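Local coordinates for protein Wss1p (Saccharomyces cerevisiae FostersO, PDB 5XBN) that acts as a zinc metalloendopeptidase that cleaves DNA-bound proteins and takes part in the repair of toxic DNA-protein cross-links, at residues His24-Ile29 / Tyr57-Asn62. Residues are numbered along the deposited sequence; the frame is centred on the assembly and turned at random.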
loop_
_atom_site.group_PDB
_atom_site.type_symbol
_atom_site.label_atom_id
_atom_site.label_comp_id
_atom_site.label_asym_id
_atom_site.label_seq_id
_atom_site.Cartn_x
_atom_site.Cartn_y
_atom_site.Cartn_z
ATOM N N HIS A 24 -9.620 -9.006 7.619
ATOM C CA HIS A 24 -9.269 -8.724 9.011
ATOM C C HIS A 24 -8.567 -7.370 9.098
ATOM O O HIS A 24 -7.727 -7.042 8.261
ATOM C CB HIS A 24 -8.364 -9.817 9.595
ATOM C CG HIS A 24 -9.079 -11.083 9.971
ATOM N ND1 HIS A 24 -9.128 -12.187 9.145
ATOM C CD2 HIS A 24 -9.726 -11.439 11.106
ATOM C CE1 HIS A 24 -9.807 -13.154 9.742
ATOM N NE2 HIS A 24 -10.184 -12.725 10.931
ATOM N N LYS A 25 -8.915 -6.576 10.104
ATOM C CA LYS A 25 -8.294 -5.270 10.267
ATOM C C LYS A 25 -6.821 -5.392 10.639
ATOM O O LYS A 25 -6.418 -6.287 11.379
ATOM C CB LYS A 25 -9.038 -4.456 11.329
ATOM C CG LYS A 25 -10.498 -4.231 11.004
ATOM C CD LYS A 25 -11.192 -3.426 12.092
ATOM C CE LYS A 25 -12.692 -3.404 11.884
ATOM N NZ LYS A 25 -13.354 -2.502 12.872
ATOM N N ASN A 26 -6.021 -4.492 10.085
ATOM C CA ASN A 26 -4.611 -4.354 10.420
ATOM C C ASN A 26 -4.496 -3.374 11.587
ATOM O O ASN A 26 -4.847 -2.213 11.443
ATOM C CB ASN A 26 -3.847 -3.871 9.179
ATOM C CG ASN A 26 -2.351 -3.657 9.416
ATOM O OD1 ASN A 26 -1.872 -3.567 10.547
ATOM N ND2 ASN A 26 -1.611 -3.550 8.316
ATOM N N PRO A 27 -4.025 -3.849 12.750
ATOM C CA PRO A 27 -3.885 -3.049 13.976
ATOM C C PRO A 27 -2.982 -1.826 13.792
ATOM O O PRO A 27 -3.033 -0.870 14.573
ATOM C CB PRO A 27 -3.242 -4.031 14.968
ATOM C CG PRO A 27 -3.530 -5.384 14.422
ATOM C CD PRO A 27 -3.552 -5.233 12.937
ATOM N N HIS A 28 -2.157 -1.858 12.756
ATOM C CA HIS A 28 -1.132 -0.843 12.560
ATOM C C HIS A 28 -1.506 0.211 11.538
ATOM O O HIS A 28 -0.717 1.109 11.269
ATOM C CB HIS A 28 0.172 -1.527 12.165
ATOM C CG HIS A 28 0.474 -2.723 13.009
ATOM N ND1 HIS A 28 0.795 -2.621 14.346
ATOM C CD2 HIS A 28 0.430 -4.049 12.729
ATOM C CE1 HIS A 28 0.973 -3.833 14.845
ATOM N NE2 HIS A 28 0.755 -4.716 13.886
ATOM N N ILE A 29 -2.695 0.079 10.959
ATOM C CA ILE A 29 -3.246 1.116 10.093
ATOM C C ILE A 29 -4.571 1.583 10.676
ATOM O O ILE A 29 -5.489 0.790 10.852
ATOM C CB ILE A 29 -3.470 0.603 8.670
ATOM C CG1 ILE A 29 -2.153 0.069 8.099
ATOM C CG2 ILE A 29 -4.090 1.713 7.808
ATOM C CD1 ILE A 29 -2.273 -0.620 6.736
ATOM N N TYR A 57 1.498 -8.355 9.098
ATOM C CA TYR A 57 2.556 -9.057 9.812
ATOM C C TYR A 57 3.898 -8.349 9.625
ATOM O O TYR A 57 4.675 -8.202 10.575
ATOM C CB TYR A 57 2.636 -10.505 9.313
ATOM C CG TYR A 57 3.414 -11.439 10.216
ATOM C CD1 TYR A 57 4.788 -11.590 10.070
ATOM C CD2 TYR A 57 2.771 -12.184 11.200
ATOM C CE1 TYR A 57 5.507 -12.458 10.881
ATOM C CE2 TYR A 57 3.486 -13.062 12.017
ATOM C CZ TYR A 57 4.852 -13.188 11.850
ATOM O OH TYR A 57 5.581 -14.051 12.645
ATOM N N LEU A 58 4.156 -7.920 8.393
ATOM C CA LEU A 58 5.398 -7.223 8.046
ATOM C C LEU A 58 5.485 -5.909 8.817
ATOM O O LEU A 58 6.532 -5.553 9.354
ATOM C CB LEU A 58 5.465 -6.971 6.531
ATOM C CG LEU A 58 6.737 -6.319 5.965
ATOM C CD1 LEU A 58 7.912 -7.267 6.049
ATOM C CD2 LEU A 58 6.521 -5.871 4.538
HETATM N N MSE A 59 4.371 -5.189 8.884
HETATM C CA MSE A 59 4.365 -3.951 9.641
HETATM C C MSE A 59 4.625 -4.219 11.124
HETATM O O MSE A 59 5.340 -3.454 11.765
HETATM C CB MSE A 59 3.049 -3.198 9.442
HETATM C CG MSE A 59 2.933 -2.631 8.029
HETATM SE SE MSE A 59 1.310 -1.584 7.747
HETATM C CE MSE A 59 1.698 -0.062 8.920
ATOM N N LYS A 60 4.070 -5.299 11.670
ATOM C CA LYS A 60 4.346 -5.617 13.075
ATOM C C LYS A 60 5.839 -5.889 13.285
ATOM O O LYS A 60 6.447 -5.375 14.245
ATOM C CB LYS A 60 3.518 -6.807 13.553
ATOM C CG LYS A 60 3.829 -7.189 15.000
ATOM C CD LYS A 60 2.877 -8.235 15.535
ATOM C CE LYS A 60 2.663 -8.051 17.034
ATOM N NZ LYS A 60 2.086 -6.710 17.347
ATOM N N GLU A 61 6.426 -6.660 12.372
ATOM C CA GLU A 61 7.850 -7.023 12.447
ATOM C C GLU A 61 8.765 -5.808 12.386
ATOM O O GLU A 61 9.837 -5.788 13.010
ATOM C CB GLU A 61 8.231 -7.975 11.306
ATOM C CG GLU A 61 7.832 -9.411 11.500
ATOM C CD GLU A 61 8.472 -10.330 10.469
ATOM O OE1 GLU A 61 8.980 -9.833 9.433
ATOM O OE2 GLU A 61 8.479 -11.551 10.700
ATOM N N ASN A 62 8.359 -4.803 11.612
ATOM C CA ASN A 62 9.194 -3.632 11.406
ATOM C C ASN A 62 8.787 -2.418 12.244
ATOM O O ASN A 62 9.361 -1.338 12.096
ATOM C CB ASN A 62 9.206 -3.266 9.921
ATOM C CG ASN A 62 9.981 -4.264 9.097
ATOM O OD1 ASN A 62 11.200 -4.165 8.998
ATOM N ND2 ASN A 62 9.288 -5.253 8.520
#
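Met59, a selenomethionine in this crystal, packs from helix 56-62 against the turn that leads into strand 29-33, and Asn26, His28 and Ile29 all touch its side chain. Met59 SE lies 3.6 Å from Asn26 ND2 and 3.8 Å from Ile29 CD1, and both side chains cross that of Met59 at about a right angle. A bend at the last torsion (chi3 68°) carries Met59 CE to within 3.6 Å of His28 O. Two hydrogen bonds hold the Asn26 amide: OD1 takes the N-H of His28 at 2.8 Å from above the carbonyl plane, closing an Asx turn inside a type I turn, while ND2 donates to Ala52 O. Farther out, the His28 ring leans obliquely on the start of the Lys60 side chain, with His28 NE2 3.5 Å from Lys60 CB. Pro27 CB covers one face of that ring, and ND1 is hydrogen-bonded to Lys65 NZ. Lys60 then bends at chi3 and chi4, which brings NZ into the ring plane at its edge, 4.0 Å from His28 CE1. Inward, Met59 also packs on Leu117 of the helix carrying the catalytic HExxH motif. The ring meets the helix by van der Waals contact alone; the two lysine amines nearby would probably make its protonation less favourable.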